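Local atomic coordinates of galactokinase (Bifidobacterium longum subsp. infantis ATCC 15697 = JCM 1222 = DSM 20088, PDB entry 6TEQ), a protein that probably catalyses the ATP-dependent phosphorylation of galactose, as a GHMP-family galactokinase, and binds 2-deoxy-2-fluoro-galactose. Residues Asn229-His241 against Phe369-His383. Sequence-based numbering, arbitrary orientation.
Sequences NLELLVVDTQAPH and FGGSIIALVDKGQGH
Gly370 and Gly371 lie over one face of the His241 imidazole: Gly370 CA makes a CH-pi contact 4.2 Å from the ring centroid, 14° off the normal, and Gly371 N sits above the same face near the rim. The backbone of Gly370 lies so close to the ring that the position has no room for a CB. His241 NE2 hydrogen-bonds to Gly136 O, in a residue of the ADP site. In one of its two conformers, the Glu231 carboxylate is gripped through OE1: Gly380 N lies 2.9 Å from Glu231 OE1, nearly along the C-O axis, whereas Gly382 N comes to Glu231 OE1 from above the carboxylate plane at 3.0 Å. Glu231 CG lies anti to the backbone N (chi1 157°) and the extended chain carries the acid to the turn opening helix 382-396; a water links OE2 to His383 N. At the other end, Gly371 O accepts from both Thr237 N (2.8 Å) and Thr237 OG1 (2.7 Å), while OG1 in turn accepts from Ala239 N in an ST turn. A valine in place of Thr237 would probably cost Gly371 O its hydroxyl donor and Ala239 N its turn acceptor. Between these ends, paired N-H...O bonds join Glu231 to Val377, Leu233 to Ala375 and Val235 to Ile373. Val234 CG2 and Ile374 CG2 lie side by side, 3.9 Å apart; on the reverse face Leu233, Val235 and Val377 pack against helix 382-396. Regular alternation of hydrogen-bonded and non-hydrogen-bonded pairs identifies adjacent antiparallel strands, 230-236 and 372-378, inside the mixed, helix-backed sheet of the GHMP kinase C-terminal domain.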
loop_
_atom_site.group_PDB
_atom_site.type_symbol
_atom_site.label_atom_id
_atom_site.label_comp_id
_atom_site.label_asym_id
_atom_site.label_seq_id
_atom_site.Cartn_x
_atom_site.Cartn_y
_atom_site.Cartn_z
ATOM N N ASN A 229 -7.709 -9.458 -22.092
ATOM C CA ASN A 229 -7.050 -10.783 -22.013
ATOM C C ASN A 229 -5.679 -10.669 -21.333
ATOM O O ASN A 229 -4.731 -11.277 -21.799
ATOM C CB ASN A 229 -6.949 -11.451 -23.385
ATOM C CG ASN A 229 -8.328 -11.741 -23.955
ATOM O OD1 ASN A 229 -9.289 -11.863 -23.210
ATOM N ND2 ASN A 229 -8.430 -11.863 -25.270
ATOM N N LEU A 230 -5.671 -10.000 -20.181
ATOM C CA LEU A 230 -4.445 -9.792 -19.413
ATOM C C LEU A 230 -4.551 -10.445 -18.046
ATOM O O LEU A 230 -5.677 -10.794 -17.540
ATOM C CB LEU A 230 -4.202 -8.296 -19.158
ATOM C CG LEU A 230 -4.071 -7.393 -20.368
ATOM C CD1 LEU A 230 -3.977 -5.921 -19.938
ATOM C CD2 LEU A 230 -2.877 -7.836 -21.171
ATOM N N GLU A 231 -3.401 -10.506 -17.407
ATOM C CA GLU A 231 -3.224 -11.050 -16.047
ATOM C C GLU A 231 -2.166 -10.163 -15.391
ATOM O O GLU A 231 -1.132 -9.874 -16.033
ATOM C CB GLU A 231 -2.893 -12.551 -16.153
ATOM C CG GLU A 231 -2.149 -13.154 -14.966
ATOM C CD GLU A 231 -1.855 -14.642 -15.109
ATOM O OE1 GLU A 231 -1.885 -15.173 -16.265
ATOM O OE2 GLU A 231 -1.565 -15.268 -14.078
ATOM N N LEU A 232 -2.427 -9.713 -14.169
ATOM C CA LEU A 232 -1.432 -8.912 -13.442
ATOM C C LEU A 232 -0.687 -9.899 -12.564
ATOM O O LEU A 232 -1.255 -10.359 -11.574
ATOM C CB LEU A 232 -2.089 -7.823 -12.614
ATOM C CG LEU A 232 -1.095 -6.929 -11.907
ATOM C CD1 LEU A 232 -0.357 -6.048 -12.867
ATOM C CD2 LEU A 232 -1.844 -6.114 -10.867
ATOM N N LEU A 233 0.533 -10.226 -12.962
ATOM C CA LEU A 233 1.392 -11.123 -12.173
ATOM C C LEU A 233 1.918 -10.292 -11.006
ATOM O O LEU A 233 2.447 -9.218 -11.236
ATOM C CB LEU A 233 2.534 -11.672 -13.036
ATOM C CG LEU A 233 3.565 -12.515 -12.264
ATOM C CD1 LEU A 233 2.897 -13.709 -11.635
ATOM C CD2 LEU A 233 4.683 -12.982 -13.164
ATOM N N VAL A 234 1.850 -10.840 -9.804
ATOM C CA VAL A 234 2.463 -10.211 -8.618
ATOM C C VAL A 234 3.401 -11.239 -7.975
ATOM O O VAL A 234 2.923 -12.356 -7.743
ATOM C CB VAL A 234 1.392 -9.732 -7.640
ATOM C CG1 VAL A 234 2.062 -9.196 -6.358
ATOM C CG2 VAL A 234 0.503 -8.727 -8.296
ATOM N N VAL A 235 4.684 -10.885 -7.815
ATOM C CA VAL A 235 5.665 -11.809 -7.251
ATOM C C VAL A 235 6.302 -11.122 -6.075
ATOM O O VAL A 235 6.945 -10.075 -6.247
ATOM C CB VAL A 235 6.721 -12.248 -8.299
ATOM C CG1 VAL A 235 7.827 -13.071 -7.621
ATOM C CG2 VAL A 235 6.065 -12.988 -9.441
ATOM N N ASP A 236 6.129 -11.693 -4.916
ATOM C CA ASP A 236 6.848 -11.296 -3.700
ATOM C C ASP A 236 8.236 -11.921 -3.734
ATOM O O ASP A 236 8.391 -13.153 -3.750
ATOM C CB ASP A 236 6.044 -11.742 -2.491
ATOM C CG ASP A 236 6.734 -11.544 -1.146
ATOM O OD1 ASP A 236 7.779 -10.883 -1.087
ATOM O OD2 ASP A 236 6.191 -12.070 -0.189
ATOM N N THR A 237 9.265 -11.104 -3.856
ATOM C CA THR A 237 10.648 -11.612 -3.958
ATOM C C THR A 237 11.050 -12.362 -2.695
ATOM O O THR A 237 11.945 -13.184 -2.809
ATOM C CB THR A 237 11.695 -10.530 -4.220
ATOM O OG1 THR A 237 11.784 -9.633 -3.096
ATOM C CG2 THR A 237 11.360 -9.824 -5.526
ATOM N N GLN A 238 10.419 -12.097 -1.570
ATOM C CA GLN A 238 10.890 -12.614 -0.261
ATOM C C GLN A 238 12.359 -12.225 -0.016
ATOM O O GLN A 238 13.034 -12.938 0.779
ATOM C CB GLN A 238 10.623 -14.116 -0.176
ATOM C CG GLN A 238 9.155 -14.431 -0.361
ATOM C CD GLN A 238 8.779 -15.759 0.240
ATOM O OE1 GLN A 238 8.867 -16.823 -0.374
ATOM N NE2 GLN A 238 8.532 -15.680 1.534
ATOM N N ALA A 239 12.851 -11.135 -0.639
ATOM C CA ALA A 239 14.241 -10.685 -0.421
ATOM C C ALA A 239 14.263 -10.202 1.010
ATOM O O ALA A 239 13.267 -9.559 1.454
ATOM C CB ALA A 239 14.659 -9.571 -1.310
ATOM N N PRO A 240 15.400 -10.449 1.716
ATOM C CA PRO A 240 15.517 -10.074 3.118
ATOM C C PRO A 240 15.536 -8.543 3.138
ATOM O O PRO A 240 16.294 -7.932 2.398
ATOM C CB PRO A 240 16.849 -10.703 3.532
ATOM C CG PRO A 240 17.665 -10.687 2.273
ATOM C CD PRO A 240 16.654 -11.080 1.214
ATOM N N HIS A 241 14.685 -7.913 3.920
ATOM C CA HIS A 241 14.793 -6.439 4.013
ATOM C C HIS A 241 14.324 -5.999 5.376
ATOM O O HIS A 241 14.043 -6.918 6.204
ATOM C CB HIS A 241 14.105 -5.791 2.835
ATOM C CG HIS A 241 12.644 -6.041 2.808
ATOM N ND1 HIS A 241 11.771 -5.014 2.898
ATOM C CD2 HIS A 241 11.930 -7.162 2.605
ATOM C CE1 HIS A 241 10.546 -5.488 2.821
ATOM N NE2 HIS A 241 10.620 -6.802 2.622
ATOM N N PHE A 369 13.131 -1.459 -1.751
ATOM C CA PHE A 369 14.178 -1.992 -0.830
ATOM C C PHE A 369 13.945 -3.471 -0.608
ATOM O O PHE A 369 14.580 -4.043 0.273
ATOM C CB PHE A 369 14.137 -1.223 0.495
ATOM C CG PHE A 369 14.200 0.261 0.334
ATOM C CD1 PHE A 369 15.367 0.851 -0.110
ATOM C CD2 PHE A 369 13.117 1.058 0.686
ATOM C CE1 PHE A 369 15.416 2.223 -0.270
ATOM C CE2 PHE A 369 13.188 2.429 0.561
ATOM C CZ PHE A 369 14.345 3.010 0.095
ATOM N N GLY A 370 13.130 -4.101 -1.448
ATOM C CA GLY A 370 12.637 -5.451 -1.236
ATOM C C GLY A 370 11.212 -5.533 -1.687
ATOM O O GLY A 370 10.761 -4.576 -2.356
ATOM N N GLY A 371 10.543 -6.635 -1.348
ATOM C CA GLY A 371 9.111 -6.764 -1.573
ATOM C C GLY A 371 8.814 -7.325 -2.934
ATOM O O GLY A 371 9.424 -8.307 -3.349
ATOM N N SER A 372 7.825 -6.722 -3.588
ATOM C CA SER A 372 7.187 -7.374 -4.756
ATOM C C SER A 372 7.408 -6.612 -6.059
ATOM O O SER A 372 7.570 -5.361 -6.064
ATOM C CB SER A 372 5.710 -7.609 -4.544
ATOM O OG SER A 372 5.431 -8.313 -3.357
ATOM N N ILE A 373 7.317 -7.364 -7.139
ATOM C CA ILE A 373 7.171 -6.838 -8.495
ATOM C C ILE A 373 5.786 -7.162 -8.991
ATOM O O ILE A 373 5.128 -8.110 -8.561
ATOM C CB ILE A 373 8.286 -7.321 -9.461
ATOM C CG1 ILE A 373 8.147 -8.782 -9.894
ATOM C CG2 ILE A 373 9.649 -7.028 -8.935
ATOM C CD1 ILE A 373 8.594 -8.964 -11.272
ATOM N N ILE A 374 5.396 -6.416 -10.005
ATOM C CA ILE A 374 4.185 -6.657 -10.784
ATOM C C ILE A 374 4.561 -6.629 -12.255
ATOM O O ILE A 374 5.517 -5.998 -12.667
ATOM C CB ILE A 374 3.093 -5.650 -10.440
ATOM C CG1 ILE A 374 3.423 -4.269 -10.973
ATOM C CG2 ILE A 374 2.814 -5.680 -8.937
ATOM C CD1 ILE A 374 2.400 -3.203 -10.675
ATOM N N ALA A 375 3.760 -7.331 -13.026
ATOM C CA ALA A 375 3.914 -7.378 -14.475
ATOM C C ALA A 375 2.561 -7.512 -15.139
ATOM O O ALA A 375 1.712 -8.359 -14.723
ATOM C CB ALA A 375 4.834 -8.539 -14.845
ATOM N N LEU A 376 2.380 -6.747 -16.192
ATOM C CA LEU A 376 1.241 -6.890 -17.103
ATOM C C LEU A 376 1.689 -7.969 -18.068
ATOM O O LEU A 376 2.636 -7.751 -18.787
ATOM C CB LEU A 376 0.925 -5.581 -17.804
ATOM C CG LEU A 376 0.203 -4.558 -16.974
ATOM C CD1 LEU A 376 0.201 -3.213 -17.750
ATOM C CD2 LEU A 376 -1.225 -4.977 -16.641
ATOM N N VAL A 377 0.930 -9.060 -18.107
ATOM C CA VAL A 377 1.237 -10.204 -18.957
ATOM C C VAL A 377 -0.042 -10.660 -19.644
ATOM O O VAL A 377 -1.132 -10.326 -19.200
ATOM C CB VAL A 377 1.873 -11.340 -18.148
ATOM C CG1 VAL A 377 3.040 -10.860 -17.345
ATOM C CG2 VAL A 377 0.865 -12.026 -17.268
ATOM N N ASP A 378 0.112 -11.460 -20.691
ATOM C CA ASP A 378 -1.103 -12.055 -21.284
ATOM C C ASP A 378 -1.738 -13.052 -20.325
ATOM O O ASP A 378 -1.029 -13.788 -19.590
ATOM C CB ASP A 378 -0.837 -12.721 -22.616
ATOM C CG ASP A 378 -0.515 -11.710 -23.721
ATOM O OD1 ASP A 378 -1.174 -10.625 -23.767
ATOM O OD2 ASP A 378 0.426 -11.948 -24.436
ATOM N N LYS A 379 -3.049 -13.126 -20.376
ATOM C CA LYS A 379 -3.781 -14.103 -19.562
ATOM C C LYS A 379 -3.208 -15.480 -19.844
ATOM O O LYS A 379 -3.059 -15.811 -21.051
ATOM C CB LYS A 379 -5.222 -14.098 -20.004
ATOM C CG LYS A 379 -6.191 -15.020 -19.304
ATOM C CD LYS A 379 -7.566 -15.170 -20.023
ATOM C CE LYS A 379 -7.669 -14.964 -21.540
ATOM N NZ LYS A 379 -9.089 -14.751 -21.916
ATOM N N GLY A 380 -2.954 -16.231 -18.779
ATOM C CA GLY A 380 -2.490 -17.624 -18.866
ATOM C C GLY A 380 -0.969 -17.687 -18.762
ATOM O O GLY A 380 -0.476 -18.785 -18.650
ATOM N N GLN A 381 -0.257 -16.553 -18.696
ATOM C CA GLN A 381 1.233 -16.558 -18.690
ATOM C C GLN A 381 1.826 -16.318 -17.283
ATOM O O GLN A 381 3.055 -16.408 -17.137
ATOM C CB GLN A 381 1.821 -15.528 -19.651
ATOM C CG GLN A 381 1.367 -15.711 -21.083
ATOM C CD GLN A 381 1.642 -17.107 -21.538
ATOM O OE1 GLN A 381 0.726 -17.874 -21.796
ATOM N NE2 GLN A 381 2.915 -17.474 -21.512
ATOM N N GLY A 382 1.029 -15.932 -16.292
ATOM C CA GLY A 382 1.561 -15.577 -14.971
ATOM C C GLY A 382 2.328 -16.713 -14.328
ATOM O O GLY A 382 3.420 -16.474 -13.815
ATOM N N HIS A 383 1.798 -17.941 -14.385
ATOM C CA HIS A 383 2.466 -19.085 -13.700
ATOM C C HIS A 383 3.801 -19.331 -14.357
ATOM O O HIS A 383 4.784 -19.502 -13.639
ATOM C CB HIS A 383 1.637 -20.355 -13.717
ATOM C CG HIS A 383 0.680 -20.428 -12.582
ATOM N ND1 HIS A 383 -0.330 -19.473 -12.411
ATOM C CD2 HIS A 383 0.616 -21.281 -11.536
ATOM C CE1 HIS A 383 -0.992 -19.761 -11.300
ATOM N NE2 HIS A 383 -0.423 -20.871 -10.752
HETATM O O HOH W 1 -1.080 -18.020 -14.847
HETATM O O HOH W 2 10.887 -8.908 0.269
HETATM O O HOH W 3 15.809 -6.644 -0.047
#